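Side-chain contacts in coproheme decarboxylase (Thermus thermophilus, PDB 1VDH), which catalyses the hydrogen peroxide-dependent decarboxylation of Fe-coproporphyrin III to heme b, the last step of coproporphyrin-dependent heme biosynthesis: residues L18-L23 / A91-S96; L24-W29 / K71-F76; G63-V68 / P134-S139; D155-L160 / S167-H172. All coordinates share one frame; numbering follows the deposited sequence.

Contact 1 of 4, residues L18-L23 / A91-S96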
# COMPACT_ATOMS: atom_id res chain seq x y z
N LEU A 18 -14.13 -6.01 -19.49
CA LEU A 18 -13.83 -6.45 -18.14
C LEU A 18 -12.58 -7.34 -18.13
O LEU A 18 -12.51 -8.34 -18.85
CB LEU A 18 -14.99 -7.23 -17.51
CG LEU A 18 -14.67 -7.85 -16.14
CD1 LEU A 18 -14.42 -6.75 -15.11
CD2 LEU A 18 -15.80 -8.76 -15.68
N HIS A 19 -11.58 -6.91 -17.37
CA HIS A 19 -10.36 -7.70 -17.20
C HIS A 19 -10.57 -8.36 -15.85
O HIS A 19 -10.75 -7.68 -14.84
CB HIS A 19 -9.12 -6.82 -17.15
CG HIS A 19 -8.64 -6.38 -18.50
ND1 HIS A 19 -9.22 -5.34 -19.19
CD2 HIS A 19 -7.63 -6.83 -19.27
CE1 HIS A 19 -8.59 -5.17 -20.34
NE2 HIS A 19 -7.62 -6.07 -20.41
N ASP A 20 -10.55 -9.68 -15.83
CA ASP A 20 -10.75 -10.43 -14.60
C ASP A 20 -9.52 -11.29 -14.36
O ASP A 20 -9.38 -12.35 -14.98
CB ASP A 20 -12.02 -11.29 -14.73
CG ASP A 20 -12.42 -11.99 -13.43
OD1 ASP A 20 -11.60 -12.10 -12.49
OD2 ASP A 20 -13.57 -12.46 -13.36
N PHE A 21 -8.63 -10.81 -13.50
CA PHE A 21 -7.41 -11.53 -13.15
C PHE A 21 -7.61 -12.35 -11.89
O PHE A 21 -8.06 -11.84 -10.86
CB PHE A 21 -6.25 -10.54 -12.90
CG PHE A 21 -5.79 -9.82 -14.13
CD1 PHE A 21 -4.86 -10.39 -14.98
CD2 PHE A 21 -6.26 -8.54 -14.41
CE1 PHE A 21 -4.38 -9.71 -16.09
CE2 PHE A 21 -5.80 -7.84 -15.52
CZ PHE A 21 -4.86 -8.42 -16.36
N ARG A 22 -7.20 -13.62 -11.94
CA ARG A 22 -7.33 -14.50 -10.80
C ARG A 22 -6.08 -15.33 -10.58
O ARG A 22 -5.28 -15.53 -11.51
CB ARG A 22 -8.53 -15.44 -10.98
CG ARG A 22 -9.80 -14.71 -11.38
CD ARG A 22 -10.99 -15.13 -10.55
NE ARG A 22 -12.19 -14.44 -11.02
CZ ARG A 22 -13.41 -14.62 -10.52
NH1 ARG A 22 -13.60 -15.47 -9.52
NH2 ARG A 22 -14.43 -13.96 -11.05
N LEU A 23 -5.88 -15.75 -9.34
CA LEU A 23 -4.74 -16.58 -8.96
C LEU A 23 -5.25 -17.99 -8.72
O LEU A 23 -6.33 -18.19 -8.14
CB LEU A 23 -4.09 -16.06 -7.68
CG LEU A 23 -3.21 -14.81 -7.81
CD1 LEU A 23 -2.92 -14.27 -6.43
CD2 LEU A 23 -1.90 -15.16 -8.55
N ALA A 91 -20.16 -12.99 -12.63
CA ALA A 91 -20.85 -13.73 -11.58
C ALA A 91 -20.86 -15.22 -11.89
O ALA A 91 -20.64 -16.05 -11.01
CB ALA A 91 -22.28 -13.21 -11.42
N ARG A 92 -21.10 -15.56 -13.16
CA ARG A 92 -21.12 -16.96 -13.59
C ARG A 92 -19.78 -17.65 -13.33
O ARG A 92 -19.74 -18.80 -12.88
CB ARG A 92 -21.47 -17.05 -15.08
CG ARG A 92 -22.95 -16.85 -15.39
CD ARG A 92 -23.81 -17.97 -14.82
NE ARG A 92 -23.45 -19.28 -15.38
CZ ARG A 92 -23.79 -19.70 -16.60
NH1 ARG A 92 -24.50 -18.92 -17.40
NH2 ARG A 92 -23.42 -20.91 -17.01
N LEU A 93 -18.68 -16.95 -13.61
CA LEU A 93 -17.36 -17.52 -13.38
C LEU A 93 -17.13 -17.71 -11.89
O LEU A 93 -16.68 -18.77 -11.44
CB LEU A 93 -16.27 -16.61 -13.97
CG LEU A 93 -14.81 -17.05 -13.78
CD1 LEU A 93 -14.58 -18.45 -14.35
CD2 LEU A 93 -13.88 -16.04 -14.43
N SER A 94 -17.48 -16.69 -11.11
CA SER A 94 -17.30 -16.74 -9.66
C SER A 94 -18.10 -17.84 -8.96
O SER A 94 -17.65 -18.36 -7.93
CB SER A 94 -17.59 -15.38 -9.03
OG SER A 94 -16.50 -14.49 -9.25
N ARG A 95 -19.26 -18.20 -9.50
CA ARG A 95 -20.05 -19.26 -8.87
C ARG A 95 -19.71 -20.66 -9.37
O ARG A 95 -20.20 -21.66 -8.83
CB ARG A 95 -21.55 -18.99 -8.99
CG ARG A 95 -22.11 -18.97 -10.39
CD ARG A 95 -23.63 -18.94 -10.37
NE ARG A 95 -24.17 -17.80 -9.64
CZ ARG A 95 -24.73 -16.73 -10.21
NH1 ARG A 95 -24.84 -16.65 -11.54
NH2 ARG A 95 -25.20 -15.74 -9.46
N SER A 96 -18.84 -20.75 -10.37
CA SER A 96 -18.44 -22.05 -10.92
C SER A 96 -17.60 -22.83 -9.90
O SER A 96 -16.95 -22.24 -9.04
CB SER A 96 -17.64 -21.87 -12.22
OG SER A 96 -16.34 -21.37 -11.96
O HOH W 1 -15.39 -16.70 -6.97
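A helix-on-sheet interface brings R22 and D20 of strand 10-24 against L93 and S94 of helix 83-95, with an ion pair buried in the layer between. Strand and helix segments run almost in the same direction, at 13°, and their axes come no closer than 11.6 Å, so the span is made by side chains. R22 carries it. Its chain bends at chi2 (-132°) and is straight beyond, which lays the guanidinium beside the carboxylate of D20, two residues back on the same strand. This grip is side-on: NE meets OD1 of D20 at 2.8 Å, tilted from the carboxylate plane, while R22 NH2 meets D20 OD2 on its syn lone pair at 2.9 Å. The end of the same guanidinium faces the helix, where S94 OG lies near its plane and accepts from both R22 NH2 (2.8 Å) and R22 NH1 (3.1 Å). With four bonds in or near one plane, rotation of the group is well fixed. L93 lies over one guanidinium face, offset toward its rim, its CD2 4.0 Å from R22 NH2, and also touches the carboxylate. A water donates to S94 O and accepts weakly from R22 NH1. A methionine in place of R22 would probably leave the buried D20 carboxylate without its main counter-charge and S94 OG without both guanidinium donors. Around this network, L93 packs on L44 and L47 of helix 34-56 and on F76 of strand 74-80, R22 touches R104 of strand 102-116, and S94 meets F26 of a neighbouring subunit.

Contact 2 of 4, residues L24-W29 / K71-F76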
# COMPACT_ATOMS: atom_id res chain seq x y z
N LEU A 24 -4.49 -18.98 -9.17
CA LEU A 24 -4.88 -20.37 -9.00
C LEU A 24 -4.29 -20.96 -7.72
O LEU A 24 -3.12 -20.76 -7.41
CB LEU A 24 -4.42 -21.20 -10.21
CG LEU A 24 -4.63 -22.71 -10.13
CD1 LEU A 24 -6.12 -23.04 -10.18
CD2 LEU A 24 -3.90 -23.39 -11.28
N ASP A 25 -5.13 -21.63 -6.94
CA ASP A 25 -4.66 -22.28 -5.73
C ASP A 25 -4.14 -23.63 -6.24
O ASP A 25 -4.88 -24.61 -6.27
CB ASP A 25 -5.80 -22.47 -4.73
CG ASP A 25 -5.32 -23.00 -3.38
OD1 ASP A 25 -4.22 -23.60 -3.31
OD2 ASP A 25 -6.05 -22.83 -2.38
N PHE A 26 -2.88 -23.64 -6.67
CA PHE A 26 -2.24 -24.85 -7.20
C PHE A 26 -2.34 -26.06 -6.28
O PHE A 26 -2.76 -27.13 -6.72
CB PHE A 26 -0.76 -24.58 -7.52
CG PHE A 26 -0.53 -23.86 -8.81
CD1 PHE A 26 -0.70 -22.48 -8.89
CD2 PHE A 26 -0.15 -24.56 -9.95
CE1 PHE A 26 -0.49 -21.80 -10.10
CE2 PHE A 26 0.06 -23.89 -11.16
CZ PHE A 26 -0.11 -22.51 -11.24
N ALA A 27 -1.96 -25.88 -5.02
CA ALA A 27 -2.00 -26.96 -4.03
C ALA A 27 -3.37 -27.62 -3.93
O ALA A 27 -3.47 -28.84 -3.97
CB ALA A 27 -1.57 -26.43 -2.67
N ARG A 28 -4.42 -26.81 -3.81
CA ARG A 28 -5.78 -27.33 -3.70
C ARG A 28 -6.28 -27.97 -4.99
O ARG A 28 -6.91 -29.02 -4.95
CB ARG A 28 -6.75 -26.24 -3.26
CG ARG A 28 -6.85 -26.06 -1.75
CD ARG A 28 -8.27 -26.29 -1.27
NE ARG A 28 -9.23 -25.38 -1.90
CZ ARG A 28 -10.49 -25.69 -2.20
NH1 ARG A 28 -11.28 -24.79 -2.76
NH2 ARG A 28 -10.96 -26.90 -1.93
N TRP A 29 -6.01 -27.33 -6.12
CA TRP A 29 -6.46 -27.85 -7.41
C TRP A 29 -5.82 -29.19 -7.77
O TRP A 29 -6.52 -30.15 -8.09
CB TRP A 29 -6.20 -26.84 -8.52
CG TRP A 29 -6.52 -27.39 -9.88
CD1 TRP A 29 -5.62 -27.76 -10.84
CD2 TRP A 29 -7.82 -27.64 -10.43
NE1 TRP A 29 -6.28 -28.23 -11.96
CE2 TRP A 29 -7.63 -28.16 -11.73
CE3 TRP A 29 -9.12 -27.47 -9.94
CZ2 TRP A 29 -8.71 -28.51 -12.55
CZ3 TRP A 29 -10.19 -27.82 -10.77
CH2 TRP A 29 -9.97 -28.33 -12.06
N LYS A 71 1.36 -11.65 -9.79
CA LYS A 71 0.22 -10.74 -9.87
C LYS A 71 -1.09 -11.38 -10.29
O LYS A 71 -2.16 -10.90 -9.92
CB LYS A 71 0.55 -9.54 -10.76
CG LYS A 71 1.78 -8.74 -10.29
CD LYS A 71 1.84 -7.37 -10.96
CE LYS A 71 1.84 -7.46 -12.48
NZ LYS A 71 3.13 -7.96 -13.05
N ALA A 72 -1.00 -12.48 -11.04
CA ALA A 72 -2.18 -13.22 -11.51
C ALA A 72 -1.70 -14.45 -12.26
O ALA A 72 -0.58 -14.47 -12.74
CB ALA A 72 -3.02 -12.35 -12.44
N ASP A 73 -2.56 -15.46 -12.37
CA ASP A 73 -2.23 -16.70 -13.09
C ASP A 73 -3.11 -16.84 -14.33
O ASP A 73 -2.66 -17.34 -15.35
CB ASP A 73 -2.44 -17.91 -12.18
CG ASP A 73 -1.47 -17.94 -11.03
OD1 ASP A 73 -1.85 -18.44 -9.94
OD2 ASP A 73 -0.33 -17.48 -11.20
N LEU A 74 -4.36 -16.41 -14.22
CA LEU A 74 -5.29 -16.48 -15.34
C LEU A 74 -6.02 -15.16 -15.52
O LEU A 74 -6.43 -14.52 -14.55
CB LEU A 74 -6.31 -17.61 -15.13
CG LEU A 74 -5.85 -19.07 -15.22
CD1 LEU A 74 -6.93 -20.00 -14.67
CD2 LEU A 74 -5.52 -19.43 -16.66
N LEU A 75 -6.12 -14.73 -16.77
CA LEU A 75 -6.84 -13.51 -17.11
C LEU A 75 -8.05 -13.93 -17.93
O LEU A 75 -7.91 -14.64 -18.93
CB LEU A 75 -5.99 -12.57 -17.97
CG LEU A 75 -6.79 -11.51 -18.75
CD1 LEU A 75 -7.55 -10.59 -17.78
CD2 LEU A 75 -5.87 -10.68 -19.65
N PHE A 76 -9.23 -13.51 -17.48
CA PHE A 76 -10.46 -13.78 -18.20
C PHE A 76 -10.88 -12.43 -18.74
O PHE A 76 -11.34 -11.56 -17.99
CB PHE A 76 -11.53 -14.35 -17.26
CG PHE A 76 -11.17 -15.67 -16.66
CD1 PHE A 76 -10.44 -15.74 -15.48
CD2 PHE A 76 -11.54 -16.86 -17.29
CE1 PHE A 76 -10.08 -16.97 -14.92
CE2 PHE A 76 -11.19 -18.10 -16.74
CZ PHE A 76 -10.46 -18.15 -15.55
O HOH W 2 -1.15 -18.86 -7.42
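The backbone N-H of L24 is bound by a carboxylate rather than by a strand partner: it donates to D73 OD1 at 2.8 Å, with an N-H...O angle of 161°, on the anti lone pair, the one facing away from the other oxygen. A water donates to the same D73 OD1 and, at 2.7 Å, to L24 O, so both backbone polar groups of L24 are tied to one carboxylate oxygen, directly or through water. The ring of F26 adds a third neighbour. Its CE1 lies 3.6 Å from D73 OD1, with the oxygen at the ring edge and the ring and carboxylate planes 83° apart; the weakly positive C-H rim probably suits this oxygen. One face of the F26 ring rests on L24 CD2. D73 belongs to a classic beta bulge, in which D73 and L74 both face R22 of strand 10-24. Its CG is anti to its own carbonyl carbon (chi1 -66°), which directs the carboxylate at the point where that strand gives way to helix 26-31. There D25 is the N-cap, its OD1 accepting from R28 N at 3.3 Å. Replacing D73 with a leucine would probably leave L24 N without its acceptor and the bridging water without one of its two mates. L24 and F26 also pack on F246 of helix 240-246, and A27 touches R100 of a neighbouring subunit.

Contact 3 of 4, residues G63-V68 / P134-S139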
# COMPACT_ATOMS: atom_id res chain seq x y z
N GLY A 63 -11.19 -13.81 -24.25
CA GLY A 63 -9.89 -14.43 -24.32
C GLY A 63 -9.48 -14.87 -22.93
O GLY A 63 -9.83 -14.22 -21.94
N ILE A 64 -8.81 -16.02 -22.84
CA ILE A 64 -8.34 -16.53 -21.55
C ILE A 64 -6.82 -16.67 -21.67
O ILE A 64 -6.33 -17.26 -22.63
CB ILE A 64 -9.00 -17.87 -21.17
CG1 ILE A 64 -10.51 -17.67 -20.99
CG2 ILE A 64 -8.38 -18.42 -19.88
CD1 ILE A 64 -11.27 -18.93 -20.62
N TYR A 65 -6.10 -16.14 -20.68
CA TYR A 65 -4.64 -16.17 -20.73
C TYR A 65 -3.93 -16.70 -19.50
O TYR A 65 -4.44 -16.62 -18.38
CB TYR A 65 -4.12 -14.75 -20.96
CG TYR A 65 -4.77 -14.02 -22.11
CD1 TYR A 65 -4.13 -13.93 -23.34
CD2 TYR A 65 -6.01 -13.40 -21.96
CE1 TYR A 65 -4.71 -13.25 -24.40
CE2 TYR A 65 -6.60 -12.72 -23.01
CZ TYR A 65 -5.94 -12.65 -24.23
OH TYR A 65 -6.51 -11.96 -25.27
N GLN A 66 -2.74 -17.25 -19.72
CA GLN A 66 -1.89 -17.74 -18.64
C GLN A 66 -0.97 -16.55 -18.38
O GLN A 66 -0.18 -16.17 -19.24
CB GLN A 66 -1.07 -18.95 -19.07
CG GLN A 66 -0.17 -19.49 -17.96
CD GLN A 66 0.59 -20.74 -18.35
OE1 GLN A 66 1.57 -21.12 -17.71
NE2 GLN A 66 0.13 -21.41 -19.40
N VAL A 67 -1.08 -15.96 -17.19
CA VAL A 67 -0.30 -14.78 -16.84
C VAL A 67 0.95 -15.11 -16.02
O VAL A 67 0.89 -15.82 -15.03
CB VAL A 67 -1.19 -13.77 -16.05
CG1 VAL A 67 -0.43 -12.47 -15.79
CG2 VAL A 67 -2.46 -13.48 -16.83
N VAL A 68 2.09 -14.56 -16.45
CA VAL A 68 3.35 -14.80 -15.75
C VAL A 68 3.45 -13.99 -14.45
O VAL A 68 2.89 -12.89 -14.36
CB VAL A 68 4.57 -14.43 -16.66
CG1 VAL A 68 4.59 -12.93 -16.97
CG2 VAL A 68 5.88 -14.86 -16.01
N PRO A 134 -13.79 -4.32 -31.07
CA PRO A 134 -12.61 -5.15 -31.34
C PRO A 134 -12.71 -6.59 -30.83
O PRO A 134 -13.08 -6.83 -29.68
CB PRO A 134 -11.49 -4.39 -30.64
CG PRO A 134 -12.18 -3.87 -29.40
CD PRO A 134 -13.52 -3.39 -29.96
N ARG A 135 -12.40 -7.53 -31.71
CA ARG A 135 -12.41 -8.94 -31.34
C ARG A 135 -11.04 -9.30 -30.81
O ARG A 135 -10.02 -8.85 -31.34
CB ARG A 135 -12.72 -9.83 -32.55
CG ARG A 135 -14.20 -10.13 -32.75
CD ARG A 135 -14.99 -8.88 -33.12
NE ARG A 135 -16.35 -9.22 -33.54
CZ ARG A 135 -17.25 -8.35 -33.97
NH1 ARG A 135 -18.46 -8.77 -34.33
NH2 ARG A 135 -16.95 -7.05 -34.02
N VAL A 136 -11.01 -10.10 -29.75
CA VAL A 136 -9.76 -10.53 -29.13
C VAL A 136 -9.11 -11.60 -30.02
O VAL A 136 -9.74 -12.61 -30.35
CB VAL A 136 -10.04 -11.14 -27.74
CG1 VAL A 136 -8.77 -11.67 -27.13
CG2 VAL A 136 -10.66 -10.09 -26.82
N PRO A 137 -7.84 -11.39 -30.43
CA PRO A 137 -7.14 -12.36 -31.28
C PRO A 137 -6.98 -13.72 -30.59
O PRO A 137 -6.88 -13.80 -29.36
CB PRO A 137 -5.81 -11.67 -31.59
CG PRO A 137 -5.63 -10.71 -30.46
CD PRO A 137 -7.02 -10.18 -30.23
N LYS A 138 -6.98 -14.79 -31.38
CA LYS A 138 -6.92 -16.14 -30.85
C LYS A 138 -5.56 -16.84 -30.85
O LYS A 138 -5.49 -18.06 -30.98
CB LYS A 138 -7.95 -17.02 -31.55
CG LYS A 138 -9.34 -16.40 -31.59
CD LYS A 138 -9.90 -16.18 -30.20
CE LYS A 138 -11.25 -15.51 -30.26
NZ LYS A 138 -11.84 -15.35 -28.90
N SER A 139 -4.50 -16.08 -30.65
CA SER A 139 -3.15 -16.63 -30.60
C SER A 139 -2.23 -15.56 -30.04
O SER A 139 -2.64 -14.42 -29.86
CB SER A 139 -2.67 -17.03 -32.00
OG SER A 139 -2.57 -15.90 -32.85
O HOH W 3 -5.26 -12.58 -27.59
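Y65 reaches across from strand 61-67 to V136 with the far end of its side chain. At CB no atom of 134-139 is near. CG stands anti to the carbonyl carbon (chi1 -50°), which sends the ring along the strand in the direction of G63. The near part of the ring also stays clear of V136; the first apolar approach is at CZ, 4.2 Å from V136 CG1. That methyl sits at the ring edge, near its plane, and not over a face. At the tip, Y65 OH lies 2.9 Å from V136 CG1, too short for a relaxed contact, so the exact fit here is doubtful. The hydroxyl has a polar partner as well: a water 2.7 Å from Y65 OH, which donates to P137 O at 2.7 Å and so links the ring to the loop backbone. V136 CG1, anti to its backbone N (chi1 176°), also faces G63, whose CA is 4.1 Å away; a beta carbon on G63 would point at this methyl and clash with it. Nearby, V136 N donates to S61 OG, and both Y65 and P137 touch F203 of strand 198-204. The arrangement suits the chlorite dismutase-type barrel, made of two ferredoxin-like halves: the connection between strands 102-116 and 141-152, passing from one half to the other, is laid against strand 61-67 of the first.

Contact 4 of 4, residues D155-L160 / S167-H172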
# COMPACT_ATOMS: atom_id res chain seq x y z
N ASP A 155 3.43 19.74 -15.74
CA ASP A 155 3.01 18.64 -16.60
C ASP A 155 1.54 18.35 -16.31
O ASP A 155 1.22 17.39 -15.60
CB ASP A 155 3.85 17.38 -16.33
CG ASP A 155 5.33 17.58 -16.58
OD1 ASP A 155 6.13 16.82 -16.00
OD2 ASP A 155 5.70 18.48 -17.37
N ASN A 156 0.66 19.21 -16.79
CA ASN A 156 -0.77 19.03 -16.59
C ASN A 156 -1.46 18.89 -17.94
O ASN A 156 -1.78 19.88 -18.60
CB ASN A 156 -1.37 20.18 -15.77
CG ASN A 156 -2.75 19.84 -15.22
OD1 ASN A 156 -3.01 20.02 -14.03
ND2 ASN A 156 -3.62 19.33 -16.07
N TRP A 157 -1.70 17.65 -18.32
CA TRP A 157 -2.33 17.32 -19.59
C TRP A 157 -3.70 17.98 -19.79
O TRP A 157 -3.98 18.53 -20.85
CB TRP A 157 -2.47 15.80 -19.71
CG TRP A 157 -3.24 15.34 -20.91
CD1 TRP A 157 -4.55 14.96 -20.96
CD2 TRP A 157 -2.72 15.17 -22.24
NE1 TRP A 157 -4.88 14.56 -22.23
CE2 TRP A 157 -3.77 14.68 -23.04
CE3 TRP A 157 -1.47 15.39 -22.83
CZ2 TRP A 157 -3.61 14.39 -24.40
CZ3 TRP A 157 -1.31 15.10 -24.18
CH2 TRP A 157 -2.38 14.60 -24.95
N TYR A 158 -4.53 17.90 -18.76
CA TYR A 158 -5.88 18.45 -18.82
C TYR A 158 -6.00 19.97 -18.92
O TYR A 158 -7.06 20.48 -19.28
CB TYR A 158 -6.72 17.90 -17.66
CG TYR A 158 -7.01 16.43 -17.81
CD1 TYR A 158 -8.14 15.99 -18.50
CD2 TYR A 158 -6.16 15.46 -17.27
CE1 TYR A 158 -8.42 14.63 -18.66
CE2 TYR A 158 -6.42 14.10 -17.42
CZ TYR A 158 -7.55 13.69 -18.12
OH TYR A 158 -7.82 12.34 -18.27
N MET A 159 -4.91 20.68 -18.63
CA MET A 159 -4.91 22.14 -18.72
C MET A 159 -4.40 22.63 -20.08
O MET A 159 -4.55 23.80 -20.42
CB MET A 159 -4.06 22.76 -17.60
CG MET A 159 -4.74 22.77 -16.24
SD MET A 159 -6.29 23.71 -16.25
CE MET A 159 -5.65 25.40 -16.32
N LEU A 160 -3.81 21.73 -20.85
CA LEU A 160 -3.27 22.07 -22.16
C LEU A 160 -4.35 22.42 -23.18
O LEU A 160 -5.50 22.00 -23.04
CB LEU A 160 -2.48 20.89 -22.73
CG LEU A 160 -1.16 20.46 -22.10
CD1 LEU A 160 -0.68 19.19 -22.79
CD2 LEU A 160 -0.12 21.58 -22.24
N SER A 167 -1.10 17.76 -31.22
CA SER A 167 0.25 17.58 -31.75
C SER A 167 1.01 16.50 -30.98
O SER A 167 1.79 15.75 -31.56
CB SER A 167 1.03 18.90 -31.75
OG SER A 167 1.19 19.40 -30.44
N LEU A 168 0.74 16.41 -29.67
CA LEU A 168 1.39 15.42 -28.82
C LEU A 168 0.92 14.01 -29.17
O LEU A 168 1.72 13.07 -29.20
CB LEU A 168 1.12 15.74 -27.34
CG LEU A 168 1.86 16.96 -26.80
CD1 LEU A 168 1.33 17.35 -25.43
CD2 LEU A 168 3.35 16.67 -26.74
N MET A 169 -0.37 13.86 -29.46
CA MET A 169 -0.94 12.57 -29.82
C MET A 169 -0.53 12.14 -31.23
O MET A 169 -0.40 10.95 -31.51
CB MET A 169 -2.47 12.59 -29.71
CG MET A 169 -2.99 12.68 -28.28
SD MET A 169 -2.37 11.36 -27.21
CE MET A 169 -3.15 9.90 -27.97
N LYS A 170 -0.33 13.12 -32.12
CA LYS A 170 0.07 12.82 -33.49
C LYS A 170 1.44 12.14 -33.50
O LYS A 170 1.63 11.12 -34.16
CB LYS A 170 0.08 14.09 -34.35
CG LYS A 170 0.23 13.81 -35.84
CD LYS A 170 0.02 15.06 -36.68
CE LYS A 170 0.12 14.74 -38.17
NZ LYS A 170 -0.17 15.93 -39.02
N ALA A 171 2.37 12.68 -32.71
CA ALA A 171 3.72 12.13 -32.61
C ALA A 171 3.69 10.73 -32.02
O ALA A 171 4.47 9.85 -32.41
CB ALA A 171 4.59 13.04 -31.75
N HIS A 172 2.78 10.52 -31.07
CA HIS A 172 2.59 9.23 -30.42
C HIS A 172 2.12 8.21 -31.46
O HIS A 172 2.68 7.11 -31.56
CB HIS A 172 1.55 9.36 -29.30
CG HIS A 172 1.39 8.13 -28.47
ND1 HIS A 172 2.37 7.68 -27.60
CD2 HIS A 172 0.36 7.26 -28.35
CE1 HIS A 172 1.95 6.59 -26.99
NE2 HIS A 172 0.74 6.31 -27.43
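W157 and L168 form the tight part of this apolar contact, in which no hydrogen bond joins the two segments. The indole of W157 extends from a short 3-10 turn to helix 162-177 because its CG stands opposite the backbone N (chi1 175°), and its CZ3 comes to 3.7 Å from L168 CD1. The two side chains slide past each other in opposite directions. A second side chain meets the same methyl: L160 lies about at right angles to L168, with L160 CD1 3.8 Å from L168 CD1, so one leucine methyl touches W157 of the 3-10 turn and L160 just after it. W157 and L168 are buried. The looser side is that of M169, which is partly exposed. Its CG approaches the ring edge near the indole plane, 3.9 Å from W157 CH2. Bends at chi2 (-56°) and chi3 then fold the chain back, leaving M169 SD 5.0 Å from the centroid of the six-membered ring and 60° off its normal. This is a Met-aromatic contact of oblique geometry. H172, one turn beyond L168, is the predicted axial ligand of the coproheme iron, so the contact packs the helix that carries this probable ligand. W157 also makes a cation-pi contact with K149 of strand 141-152 and meets Y226 edge-to-face; L160 and L168 touch Y226 too, placing the indole between helix 162-177, helix 221-226 and strand 141-152.

From the N terminus, strand 10-24 supplies 18-23 and then runs into 24-29. Contact 2 closes the loop from 24-29 to 71-76 and is nested inside the larger loop that contact 1 closes at 91-96. Contact 3 starts within both loops, at 63-68, and ends beyond them at 134-139, so it crosses contacts 1 and 2. Contact 4 follows in series, a short closure on the opposite side of the chain's centre from contacts 1 and 2. Contact 1 ties helix 83-95 and contact 3 the 134-139 connection to strands of one curled sheet; contact 2 joins the start of helix 26-31 to the bulge before strand 74-80, and contact 4 sets helix 162-177 against the turn after strand 155-156.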